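Local atomic coordinates of omega-class glutathione S-transferase (Bombyx mori, PDB entry 3WD6), a protein that binds glutathione and, as an omega-class transferase, probably catalyses glutathione transfer and glutathione-dependent reduction of dehydroascorbate. Residues A[40-43]-A[44-48]; A[181-184]-A[185-188]; A[211-214]-A[215-218]; A[60-63]-A[64-67]. All coordinates share one frame; numbering follows the deposited sequence.

Interaction 1. Residues A[40-43]-A[44-48]; sequences YAQR and TILAL. With GSH (glutathione), chain J; EDO (1,2-ethanediol), chain H.
Q42 and L46 form the tight side of this helical turn in the N-terminal, thioredoxin-like domain, where helix 39-51 is the crossover of the beta-alpha-beta unit between strands 31-34 and 56-60. L46 N donates to Q42 O at 2.8 Å, and L46 CG comes within 3.2 Å of Q42 O. Alongside, A47 N reaches R43 O at 3.1 Å and I45 N reaches A41 O at 3.3 Å, so the i to i+4 ladder runs regularly. Q42 holds CG anti to its own N (chi1 -172°) and stays extended, which carries its amide past L46 CG to E187 and R188 of helix 177-189. T44 OG1 is hydrogen-bonded to T95 OG1 of helix 92-102, and the whole turn is buried except at Y40.

The more open end is at Y40, whose ring makes no contact with 44-48 and turns toward glutathione; the ligand's CB1 lies 4.0 Å above one face, offset to the rim. Y40 CG meets the ligand's CG1 at 3.6 Å, and W185 packs edge-to-face with the ring. Its OH is tied to Q130. An alanine in place of Y40 is likely to leave Q130 without its hydroxyl mate and uncover this part of the glutamyl arm. R43 supplies a second-shell link, with NE bonded to M181 O and NH1 to the glutathione-binding S92. The guanidinium also turns its edge to the ligand, NH1 standing 4.1 Å from carboxylate oxygen O12 of glutathione.

Interaction 2. Residues A[181-184]-A[185-188]; sequences MIWP and WFER
P184 O is gripped twice by R188: the backbone N donates at 3.1 Å and NH1 at 3.0 Å, from opposite faces of the carbonyl plane. The guanidinium presents its edge to that oxygen, and a chain bent at chi2 (136°) folds it back along the helix. NH1 is shared with Q42, and NH2 bonds Y37 O. From the neighbouring residue, W183 NE1 donates to E187 OE2 at 3.0 Å; the oxygen uses its anti lone pair and lies 25° out of the indole plane. That carboxylate also accepts from Q42 and from the backbone N of I226, so several donors hold it in a buried setting.

Packing spreads outward from these bonds. P184 CB sits over one face of W185, 4.2 Å from the centre of the six-membered ring, in a CH-pi contact, while the carbonyls of M181 and I182 lie at the indole edge. I182 CD1 runs beside F186 CE2 at 3.6 Å, both side chains pointing the same way. F186 CB meets W183 CE3 at 3.8 Å. P184 has no N-H to give to the preceding turn, and helix 177-189 bends there: a proline kink in a buried helix of the all-helical C-terminal domain of glutathione transferases, packed against helix 39-51 of the thioredoxin-like domain.

Interaction 3. Residues A[211-214]-A[215-218]; sequences YIDN and MLKD
Over one face of the Y211 ring lies M215 CG, 3.8 Å above the plane and displaced toward the rim. It makes a CH-pi contact, CG 4.0 Å from the ring centre and 19° off the normal. The sulfur follows obliquely, SD standing 5.0 Å from the same centre, a Met-aromatic contact. The bend of M215 at chi2 (-71°) brings SD beside the ring. F186 packs against Y211, F169 touches both side chains, and the phenol OH is bonded to D179. A serine here would probably leave M215 without its aromatic surface and D179 without the phenol.

Behind the pair runs helix 206-216 in the C-terminal helical domain, with M215 N donating to Y211 O at 2.9 Å and L216 N to I212 O at 3.1 Å. L216 CG rests 3.4 Å from that same I212 O. K217 N bonds N214 O, three residues back, at 3.0 Å, approaching from above the carbonyl plane (60° out of it). D218 N bonds M215 O at 2.8 Å, and D218 then acts as N-cap of helix 219-222, its OD2 accepting from A220 N and from the hydroxyl of Y180.

Interaction 4. Residues A[60-63]-A[64-67]; sequences IDLI and DKPE. With GSH (glutathione), chain J.
D61 and D64 bracket a turn in which the backbone leaves the extended form at D61, closes at L62 (psi -1°) and I63, and opens out again at K65 (psi 141°). The carboxylate of D61 holds it: OD1 accepts from I63 N at 3.0 Å, nearly along its C-O axis, and from D64 N at 2.9 Å, this second donor coming from above the carboxylate plane. With chi1 near -171° the D61 carboxylate reaches both amides. D61 OD2 makes a salt bridge with R243, which probably offsets the negative charge gathered here, where D61 OD1 and D64 OD2 stand 5.7 Å apart.

The other end of the turn is closed by K65 CA, in C-H...O contact with D61 O at 3.3 Å, and by P66, whose CD packs across I60 CG2 at 3.6 Å. From there the K65 chain extends fully to the ligand, NZ giving a weak bond to glutathione O32 at 3.1 Å and a hydrogen bond to A76 O. L62 meets another part of the ligand, its CD1 3.6 Å from CB2 of the cysteinyl residue. An Asx turn thus shapes the loop between strand 56-60 and helix 69-72, one wall of the glutathione site in the thioredoxin-like domain, with K65 NZ weakly bonded to the glycyl carboxylate.

How the interactions relate
From the N terminus the contacts come as interaction 1, 4, 2 and 3. Each lies within one continuous stretch, so none closes a long loop, and none nests with or crosses another. Interactions 1 and 4 belong to the thioredoxin-like domain and reach different ends of one glutathione, though their nearest atoms are about 8 Å apart. Across the domain interface, interaction 1 meets interaction 2 where the amide of Q42 faces E187 and R188. Interaction 2 then carries on into interaction 3: W183 CZ3 packs on M215 CB at 3.3 Å, joining helices 177-189 and 206-216. Interactions 3 and 4 sit on opposite sides of the chain's centre, their own centres 32 Å apart.

Interaction 1. Residues A[40-43]-A[44-48]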
loop_
_atom_site.group_PDB
_atom_site.type_symbol
_atom_site.label_atom_id
_atom_site.label_comp_id
_atom_site.label_asym_id
_atom_site.label_seq_id
_atom_site.Cartn_x
_atom_site.Cartn_y
_atom_site.Cartn_z
ATOM N N TYR A 40 -0.497 0.803 3.802
ATOM C CA TYR A 40 0.456 -0.171 4.335
ATOM C C TYR A 40 -0.084 -1.579 4.163
ATOM O O TYR A 40 0.629 -2.483 3.699
ATOM C CB TYR A 40 0.818 0.126 5.796
ATOM C CG TYR A 40 1.635 1.383 5.917
ATOM C CD1 TYR A 40 2.997 1.386 5.605
ATOM C CD2 TYR A 40 1.039 2.587 6.288
ATOM C CE1 TYR A 40 3.748 2.546 5.687
ATOM C CE2 TYR A 40 1.786 3.760 6.375
ATOM C CZ TYR A 40 3.138 3.730 6.077
ATOM O OH TYR A 40 3.871 4.894 6.150
ATOM N N ALA A 41 -1.348 -1.765 4.519
ATOM C CA ALA A 41 -1.986 -3.060 4.334
ATOM C C ALA A 41 -2.057 -3.417 2.842
ATOM O O ALA A 41 -2.008 -4.601 2.484
ATOM C CB ALA A 41 -3.358 -3.054 4.967
ATOM N N GLN A 42 -2.154 -2.405 1.974
ATOM C CA GLN A 42 -2.213 -2.654 0.522
ATOM C C GLN A 42 -0.973 -3.414 0.009
ATOM O O GLN A 42 -1.066 -4.244 -0.910
ATOM C CB GLN A 42 -2.402 -1.358 -0.271
ATOM C CG GLN A 42 -2.665 -1.597 -1.755
ATOM C CD GLN A 42 -2.882 -0.304 -2.535
ATOM O OE1 GLN A 42 -2.792 0.803 -1.966
ATOM N NE2 GLN A 42 -3.155 -0.431 -3.850
ATOM N N ARG A 43 0.181 -3.126 0.606
ATOM C CA ARG A 43 1.407 -3.861 0.300
ATOM C C ARG A 43 1.197 -5.359 0.411
ATOM O O ARG A 43 1.661 -6.127 -0.448
ATOM C CB ARG A 43 2.532 -3.442 1.252
ATOM C CG ARG A 43 3.091 -2.092 0.968
ATOM C CD ARG A 43 3.948 -1.659 2.105
ATOM N NE ARG A 43 4.867 -0.596 1.714
ATOM C CZ ARG A 43 5.720 -0.015 2.544
ATOM N NH1 ARG A 43 5.749 -0.387 3.832
ATOM N NH2 ARG A 43 6.544 0.927 2.080
ATOM N N THR A 44 0.508 -5.779 1.472
ATOM C CA THR A 44 0.308 -7.202 1.716
ATOM C C THR A 44 -0.651 -7.790 0.669
ATOM O O THR A 44 -0.393 -8.863 0.116
ATOM C CB THR A 44 -0.188 -7.444 3.154
ATOM O OG1 THR A 44 0.775 -6.922 4.090
ATOM C CG2 THR A 44 -0.406 -8.936 3.403
ATOM N N ILE A 45 -1.754 -7.086 0.392
ATOM C CA ILE A 45 -2.688 -7.469 -0.689
ATOM C C ILE A 45 -1.998 -7.613 -2.057
ATOM O O ILE A 45 -2.197 -8.610 -2.769
ATOM C CB ILE A 45 -3.800 -6.406 -0.866
ATOM C CG1 ILE A 45 -4.475 -6.077 0.477
ATOM C CG2 ILE A 45 -4.795 -6.840 -1.924
ATOM C CD1 ILE A 45 -5.159 -7.271 1.114
ATOM N N LEU A 46 -1.209 -6.608 -2.437
ATOM C CA LEU A 46 -0.527 -6.639 -3.727
ATOM C C LEU A 46 0.327 -7.892 -3.821
ATOM O O LEU A 46 0.246 -8.640 -4.793
ATOM C CB LEU A 46 0.368 -5.400 -3.917
ATOM C CG LEU A 46 -0.374 -4.063 -4.010
ATOM C CD1 LEU A 46 0.612 -2.921 -4.067
ATOM C CD2 LEU A 46 -1.334 -4.044 -5.226
ATOM N N ALA A 47 1.142 -8.112 -2.794
ATOM C CA ALA A 47 2.031 -9.252 -2.780
ATOM C C ALA A 47 1.216 -10.530 -2.942
ATOM O O ALA A 47 1.494 -11.357 -3.836
ATOM C CB ALA A 47 2.871 -9.270 -1.488
ATOM N N LEU A 48 0.203 -10.694 -2.095
ATOM C CA LEU A 48 -0.639 -11.891 -2.166
ATOM C C LEU A 48 -1.285 -12.042 -3.546
ATOM O O LEU A 48 -1.333 -13.159 -4.098
ATOM C CB LEU A 48 -1.708 -11.871 -1.082
ATOM C CG LEU A 48 -1.209 -11.985 0.357
ATOM C CD1 LEU A 48 -2.322 -11.584 1.295
ATOM C CD2 LEU A 48 -0.762 -13.394 0.660
HETATM N N1 GSH J . 4.920 0.283 10.003
HETATM C CA1 GSH J . 3.590 -0.320 9.851
HETATM C C1 GSH J . 3.502 -1.228 8.629
HETATM O O11 GSH J . 2.688 -2.221 8.589
HETATM O O12 GSH J . 4.284 -1.004 7.640
HETATM C CB1 GSH J . 2.559 0.800 9.796
HETATM C CG1 GSH J . 1.161 0.455 9.392
HETATM C CD1 GSH J . 0.117 1.491 9.726
HETATM O OE1 GSH J . 0.417 2.647 10.002
HETATM N N2 GSH J . -1.268 1.131 9.723
HETATM C CA2 GSH J . -2.232 2.177 10.081
HETATM C C2 GSH J . -2.873 1.783 11.394
HETATM O O2 GSH J . -3.201 0.614 11.563
HETATM C CB2 GSH J . -3.285 2.272 9.034
HETATM S SG2 GSH J . -2.912 3.117 7.541
HETATM N N3 GSH J . -3.103 2.778 12.419
HETATM C CA3 GSH J . -3.729 2.393 13.684
HETATM C C3 GSH J . -4.492 3.449 14.378
HETATM O O31 GSH J . -5.474 3.990 13.801
HETATM O O32 GSH J . -4.165 3.792 15.541
HETATM C C1 EDO H . -5.120 -13.781 -5.820
HETATM O O1 EDO H . -4.173 -14.119 -4.777
HETATM C C2 EDO H . -6.419 -13.222 -5.220
HETATM O O2 EDO H . -7.011 -12.227 -6.077
#

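Interaction 2. Residues A[181-184]-A[185-188]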
loop_
_atom_site.group_PDB
_atom_site.type_symbol
_atom_site.label_atom_id
_atom_site.label_comp_id
_atom_site.label_asym_id
_atom_site.label_seq_id
_atom_site.Cartn_x
_atom_site.Cartn_y
_atom_site.Cartn_z
ATOM N N MET A 181 5.825 -2.315 -3.300
ATOM C CA MET A 181 5.923 -1.786 -1.931
ATOM C C MET A 181 5.824 -0.250 -1.901
ATOM O O MET A 181 5.546 0.345 -0.848
ATOM C CB MET A 181 7.186 -2.284 -1.209
ATOM C CG MET A 181 7.209 -3.787 -0.948
ATOM S SD MET A 181 5.782 -4.377 -0.004
ATOM C CE MET A 181 4.697 -4.954 -1.321
ATOM N N ILE A 182 6.022 0.385 -3.053
ATOM C CA ILE A 182 5.835 1.825 -3.116
ATOM C C ILE A 182 4.514 2.167 -3.807
ATOM O O ILE A 182 3.995 3.287 -3.676
ATOM C CB ILE A 182 7.034 2.548 -3.805
ATOM C CG1 ILE A 182 7.043 2.323 -5.320
ATOM C CG2 ILE A 182 8.363 2.091 -3.190
ATOM C CD1 ILE A 182 8.320 2.869 -6.016
ATOM N N TRP A 183 3.955 1.197 -4.532
ATOM C CA TRP A 183 2.777 1.467 -5.354
ATOM C C TRP A 183 1.619 2.219 -4.646
ATOM O O TRP A 183 1.004 3.112 -5.231
ATOM C CB TRP A 183 2.229 0.179 -6.001
ATOM C CG TRP A 183 0.896 0.478 -6.599
ATOM C CD1 TRP A 183 -0.332 0.077 -6.141
ATOM C CD2 TRP A 183 0.653 1.332 -7.714
ATOM N NE1 TRP A 183 -1.331 0.605 -6.937
ATOM C CE2 TRP A 183 -0.750 1.388 -7.904
ATOM C CE3 TRP A 183 1.484 2.039 -8.588
ATOM C CZ2 TRP A 183 -1.340 2.133 -8.933
ATOM C CZ3 TRP A 183 0.897 2.781 -9.613
ATOM C CH2 TRP A 183 -0.506 2.824 -9.772
ATOM N N PRO A 184 1.301 1.847 -3.397
ATOM C CA PRO A 184 0.096 2.457 -2.807
ATOM C C PRO A 184 0.136 3.990 -2.797
ATOM O O PRO A 184 -0.911 4.672 -2.880
ATOM C CB PRO A 184 0.109 1.929 -1.362
ATOM C CG PRO A 184 0.854 0.612 -1.460
ATOM C CD PRO A 184 1.931 0.856 -2.496
ATOM N N TRP A 185 1.337 4.543 -2.664
ATOM C CA TRP A 185 1.428 5.995 -2.610
ATOM C C TRP A 185 1.257 6.595 -3.985
ATOM O O TRP A 185 0.614 7.635 -4.123
ATOM C CB TRP A 185 2.667 6.465 -1.857
ATOM C CG TRP A 185 2.451 6.132 -0.431
ATOM C CD1 TRP A 185 1.798 6.899 0.503
ATOM C CD2 TRP A 185 2.770 4.888 0.224
ATOM N NE1 TRP A 185 1.735 6.225 1.702
ATOM C CE2 TRP A 185 2.322 4.995 1.563
ATOM C CE3 TRP A 185 3.410 3.711 -0.185
ATOM C CZ2 TRP A 185 2.488 3.967 2.494
ATOM C CZ3 TRP A 185 3.582 2.688 0.743
ATOM C CH2 TRP A 185 3.121 2.825 2.070
ATOM N N PHE A 186 1.772 5.918 -5.009
ATOM C CA PHE A 186 1.461 6.337 -6.366
ATOM C C PHE A 186 -0.045 6.250 -6.673
ATOM O O PHE A 186 -0.585 7.119 -7.391
ATOM C CB PHE A 186 2.291 5.558 -7.383
ATOM C CG PHE A 186 3.751 5.919 -7.352
ATOM C CD1 PHE A 186 4.152 7.251 -7.155
ATOM C CD2 PHE A 186 4.726 4.935 -7.494
ATOM C CE1 PHE A 186 5.511 7.594 -7.110
ATOM C CE2 PHE A 186 6.085 5.268 -7.467
ATOM C CZ PHE A 186 6.476 6.600 -7.272
ATOM N N GLU A 187 -0.723 5.222 -6.150
ATOM C CA GLU A 187 -2.153 5.093 -6.386
ATOM C C GLU A 187 -2.841 6.331 -5.831
ATOM O O GLU A 187 -3.771 6.874 -6.445
ATOM C CB GLU A 187 -2.736 3.818 -5.738
ATOM C CG GLU A 187 -4.224 3.603 -6.083
ATOM C CD GLU A 187 -4.781 2.218 -5.715
ATOM O OE1 GLU A 187 -5.964 2.132 -5.297
ATOM O OE2 GLU A 187 -4.057 1.202 -5.862
ATOM N N ARG A 188 -2.359 6.784 -4.675
ATOM C CA ARG A 188 -2.945 7.926 -3.972
ATOM C C ARG A 188 -2.553 9.260 -4.613
ATOM O O ARG A 188 -3.355 10.195 -4.651
ATOM C CB ARG A 188 -2.580 7.884 -2.476
ATOM C CG ARG A 188 -3.508 6.979 -1.638
ATOM C CD ARG A 188 -2.760 6.098 -0.644
ATOM N NE ARG A 188 -3.658 5.156 0.040
ATOM C CZ ARG A 188 -3.883 3.905 -0.361
ATOM N NH1 ARG A 188 -3.273 3.430 -1.437
ATOM N NH2 ARG A 188 -4.708 3.122 0.316
#

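Interaction 3. Residues A[211-214]-A[215-218]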
loop_
_atom_site.group_PDB
_atom_site.type_symbol
_atom_site.label_atom_id
_atom_site.label_comp_id
_atom_site.label_asym_id
_atom_site.label_seq_id
_atom_site.Cartn_x
_atom_site.Cartn_y
_atom_site.Cartn_z
ATOM N N TYR A 211 5.181 5.028 -16.165
ATOM C CA TYR A 211 5.298 3.883 -15.271
ATOM C C TYR A 211 4.017 3.723 -14.441
ATOM O O TYR A 211 3.517 2.622 -14.270
ATOM C CB TYR A 211 6.541 4.074 -14.393
ATOM C CG TYR A 211 6.625 3.243 -13.135
ATOM C CD1 TYR A 211 7.047 1.911 -13.178
ATOM C CD2 TYR A 211 6.336 3.804 -11.892
ATOM C CE1 TYR A 211 7.155 1.150 -12.016
ATOM C CE2 TYR A 211 6.435 3.043 -10.717
ATOM C CZ TYR A 211 6.849 1.724 -10.791
ATOM O OH TYR A 211 6.946 0.981 -9.639
ATOM N N ILE A 212 3.466 4.827 -13.950
ATOM C CA ILE A 212 2.232 4.742 -13.190
ATOM C C ILE A 212 1.098 4.163 -14.044
ATOM O O ILE A 212 0.380 3.255 -13.584
ATOM C CB ILE A 212 1.867 6.077 -12.519
ATOM C CG1 ILE A 212 2.856 6.330 -11.375
ATOM C CG2 ILE A 212 0.424 6.059 -11.980
ATOM C CD1 ILE A 212 2.951 7.781 -10.942
ATOM N N ASP A 213 0.945 4.654 -15.279
ATOM C CA ASP A 213 -0.040 4.069 -16.208
ATOM C C ASP A 213 0.128 2.570 -16.390
ATOM O O ASP A 213 -0.867 1.839 -16.426
ATOM C CB ASP A 213 0.040 4.729 -17.590
ATOM C CG ASP A 213 -0.456 6.152 -17.581
ATOM O OD1 ASP A 213 -1.259 6.509 -16.674
ATOM O OD2 ASP A 213 -0.039 6.916 -18.477
ATOM N N ASN A 214 1.374 2.116 -16.557
ATOM C CA ASN A 214 1.618 0.684 -16.717
ATOM C C ASN A 214 1.258 -0.082 -15.440
ATOM O O ASN A 214 0.687 -1.165 -15.495
ATOM C CB ASN A 214 3.063 0.411 -17.147
ATOM C CG ASN A 214 3.348 0.908 -18.565
ATOM O OD1 ASN A 214 2.514 0.765 -19.459
ATOM N ND2 ASN A 214 4.525 1.488 -18.775
ATOM N N MET A 215 1.558 0.495 -14.284
ATOM C CA MET A 215 1.256 -0.204 -13.037
ATOM C C MET A 215 -0.255 -0.476 -12.874
ATOM O O MET A 215 -0.676 -1.574 -12.458
ATOM C CB MET A 215 1.849 0.538 -11.840
ATOM C CG MET A 215 3.366 0.268 -11.626
ATOM S SD MET A 215 3.789 -1.401 -11.022
ATOM C CE MET A 215 3.150 -1.284 -9.330
ATOM N N LEU A 216 -1.060 0.518 -13.235
ATOM C CA LEU A 216 -2.517 0.430 -13.191
ATOM C C LEU A 216 -3.024 -0.780 -13.952
ATOM O O LEU A 216 -4.098 -1.298 -13.661
ATOM C CB LEU A 216 -3.137 1.685 -13.800
ATOM C CG LEU A 216 -2.981 2.924 -12.920
ATOM C CD1 LEU A 216 -3.409 4.180 -13.674
ATOM C CD2 LEU A 216 -3.776 2.757 -11.617
ATOM N N LYS A 217 -2.248 -1.235 -14.930
ATOM C CA LYS A 217 -2.681 -2.363 -15.752
ATOM C C LYS A 217 -2.183 -3.710 -15.226
ATOM O O LYS A 217 -2.562 -4.755 -15.752
ATOM C CB LYS A 217 -2.249 -2.178 -17.212
ATOM C CG LYS A 217 -3.097 -1.209 -18.005
ATOM C CD LYS A 217 -2.391 -0.934 -19.335
ATOM C CE LYS A 217 -2.775 0.428 -19.931
ATOM N NZ LYS A 217 -4.017 0.274 -20.703
ATOM N N ASP A 218 -1.320 -3.692 -14.214
ATOM C CA ASP A 218 -0.892 -4.957 -13.612
ATOM C C ASP A 218 -2.049 -5.579 -12.816
ATOM O O ASP A 218 -2.695 -4.894 -11.993
ATOM C CB ASP A 218 0.330 -4.767 -12.703
ATOM C CG ASP A 218 0.807 -6.081 -12.118
ATOM O OD1 ASP A 218 1.434 -6.883 -12.862
ATOM O OD2 ASP A 218 0.509 -6.339 -10.927
#

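Interaction 4. Residues A[60-63]-A[64-67]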
loop_
_atom_site.group_PDB
_atom_site.type_symbol
_atom_site.label_atom_id
_atom_site.label_comp_id
_atom_site.label_asym_id
_atom_site.label_seq_id
_atom_site.Cartn_x
_atom_site.Cartn_y
_atom_site.Cartn_z
ATOM N N ILE A 60 -10.814 -4.002 9.327
ATOM C CA ILE A 60 -10.837 -3.494 10.697
ATOM C C ILE A 60 -11.122 -2.007 10.747
ATOM O O ILE A 60 -10.397 -1.219 10.137
ATOM C CB ILE A 60 -9.481 -3.692 11.401
ATOM C CG1 ILE A 60 -9.092 -5.183 11.459
ATOM C CG2 ILE A 60 -9.513 -3.051 12.757
ATOM C CD1 ILE A 60 -10.025 -6.067 12.275
ATOM N N ASP A 61 -12.170 -1.640 11.483
ATOM C CA ASP A 61 -12.475 -0.245 11.811
ATOM C C ASP A 61 -11.385 0.282 12.753
ATOM O O ASP A 61 -11.237 -0.208 13.872
ATOM C CB ASP A 61 -13.853 -0.179 12.476
ATOM C CG ASP A 61 -14.352 1.236 12.656
ATOM O OD1 ASP A 61 -13.607 2.053 13.233
ATOM O OD2 ASP A 61 -15.490 1.533 12.226
ATOM N N LEU A 62 -10.613 1.264 12.296
ATOM C CA LEU A 62 -9.444 1.730 13.044
ATOM C C LEU A 62 -9.756 2.872 14.002
ATOM O O LEU A 62 -8.868 3.385 14.682
ATOM C CB LEU A 62 -8.358 2.203 12.080
ATOM C CG LEU A 62 -7.722 1.145 11.199
ATOM C CD1 LEU A 62 -6.650 1.801 10.351
ATOM C CD2 LEU A 62 -7.132 0.014 12.051
ATOM N N ILE A 63 -11.010 3.293 14.014
ATOM C CA ILE A 63 -11.450 4.368 14.882
ATOM C C ILE A 63 -11.997 3.708 16.129
ATOM O O ILE A 63 -11.726 4.138 17.255
ATOM C CB ILE A 63 -12.557 5.210 14.204
ATOM C CG1 ILE A 63 -11.965 6.042 13.056
ATOM C CG2 ILE A 63 -13.263 6.107 15.229
ATOM C CD1 ILE A 63 -10.942 7.047 13.509
ATOM N N ASP A 64 -12.748 2.634 15.900
ATOM C CA ASP A 64 -13.404 1.873 16.947
ATOM C C ASP A 64 -12.942 0.411 16.835
ATOM O O ASP A 64 -13.706 -0.474 16.392
ATOM C CB ASP A 64 -14.924 1.990 16.775
ATOM C CG ASP A 64 -15.694 1.433 17.953
ATOM O OD1 ASP A 64 -15.120 1.371 19.071
ATOM O OD2 ASP A 64 -16.876 1.054 17.757
ATOM N N LYS A 65 -11.686 0.175 17.230
ATOM C CA LYS A 65 -11.022 -1.114 17.011
ATOM C C LYS A 65 -11.689 -2.249 17.759
ATOM O O LYS A 65 -12.129 -2.074 18.905
ATOM C CB LYS A 65 -9.547 -1.053 17.418
ATOM C CG LYS A 65 -8.675 -0.246 16.475
ATOM C CD LYS A 65 -7.222 -0.205 16.956
ATOM C CE LYS A 65 -6.466 0.914 16.243
ATOM N NZ LYS A 65 -5.085 1.102 16.759
ATOM N N PRO A 66 -11.767 -3.426 17.112
ATOM C CA PRO A 66 -12.203 -4.633 17.819
ATOM C C PRO A 66 -11.294 -4.905 19.018
ATOM O O PRO A 66 -10.063 -4.713 18.982
ATOM C CB PRO A 66 -12.051 -5.738 16.767
ATOM C CG PRO A 66 -12.214 -5.030 15.461
ATOM C CD PRO A 66 -11.548 -3.675 15.676
ATOM N N GLU A 67 -11.931 -5.345 20.092
ATOM C CA GLU A 67 -11.254 -5.661 21.330
ATOM C C GLU A 67 -10.108 -6.680 21.126
ATOM O O GLU A 67 -9.037 -6.558 21.752
ATOM C CB GLU A 67 -12.305 -6.171 22.328
ATOM C CG GLU A 67 -13.286 -7.244 21.750
ATOM C CD GLU A 67 -14.514 -6.678 20.997
ATOM O OE1 GLU A 67 -14.789 -5.453 21.091
ATOM O OE2 GLU A 67 -15.219 -7.481 20.321
HETATM N N1 GSH J . 4.920 0.283 10.003
HETATM C CA1 GSH J . 3.590 -0.320 9.851
HETATM C C1 GSH J . 3.502 -1.228 8.629
HETATM O O11 GSH J . 2.688 -2.221 8.589
HETATM O O12 GSH J . 4.284 -1.004 7.640
HETATM C CB1 GSH J . 2.559 0.800 9.796
HETATM C CG1 GSH J . 1.161 0.455 9.392
HETATM C CD1 GSH J . 0.117 1.491 9.726
HETATM O OE1 GSH J . 0.417 2.647 10.002
HETATM N N2 GSH J . -1.268 1.131 9.723
HETATM C CA2 GSH J . -2.232 2.177 10.081
HETATM C C2 GSH J . -2.873 1.783 11.394
HETATM O O2 GSH J . -3.201 0.614 11.563
HETATM C CB2 GSH J . -3.285 2.272 9.034
HETATM S SG2 GSH J . -2.912 3.117 7.541
HETATM N N3 GSH J . -3.103 2.778 12.419
HETATM C CA3 GSH J . -3.729 2.393 13.684
HETATM C C3 GSH J . -4.492 3.449 14.378
HETATM O O31 GSH J . -5.474 3.990 13.801
HETATM O O32 GSH J . -4.165 3.792 15.541
#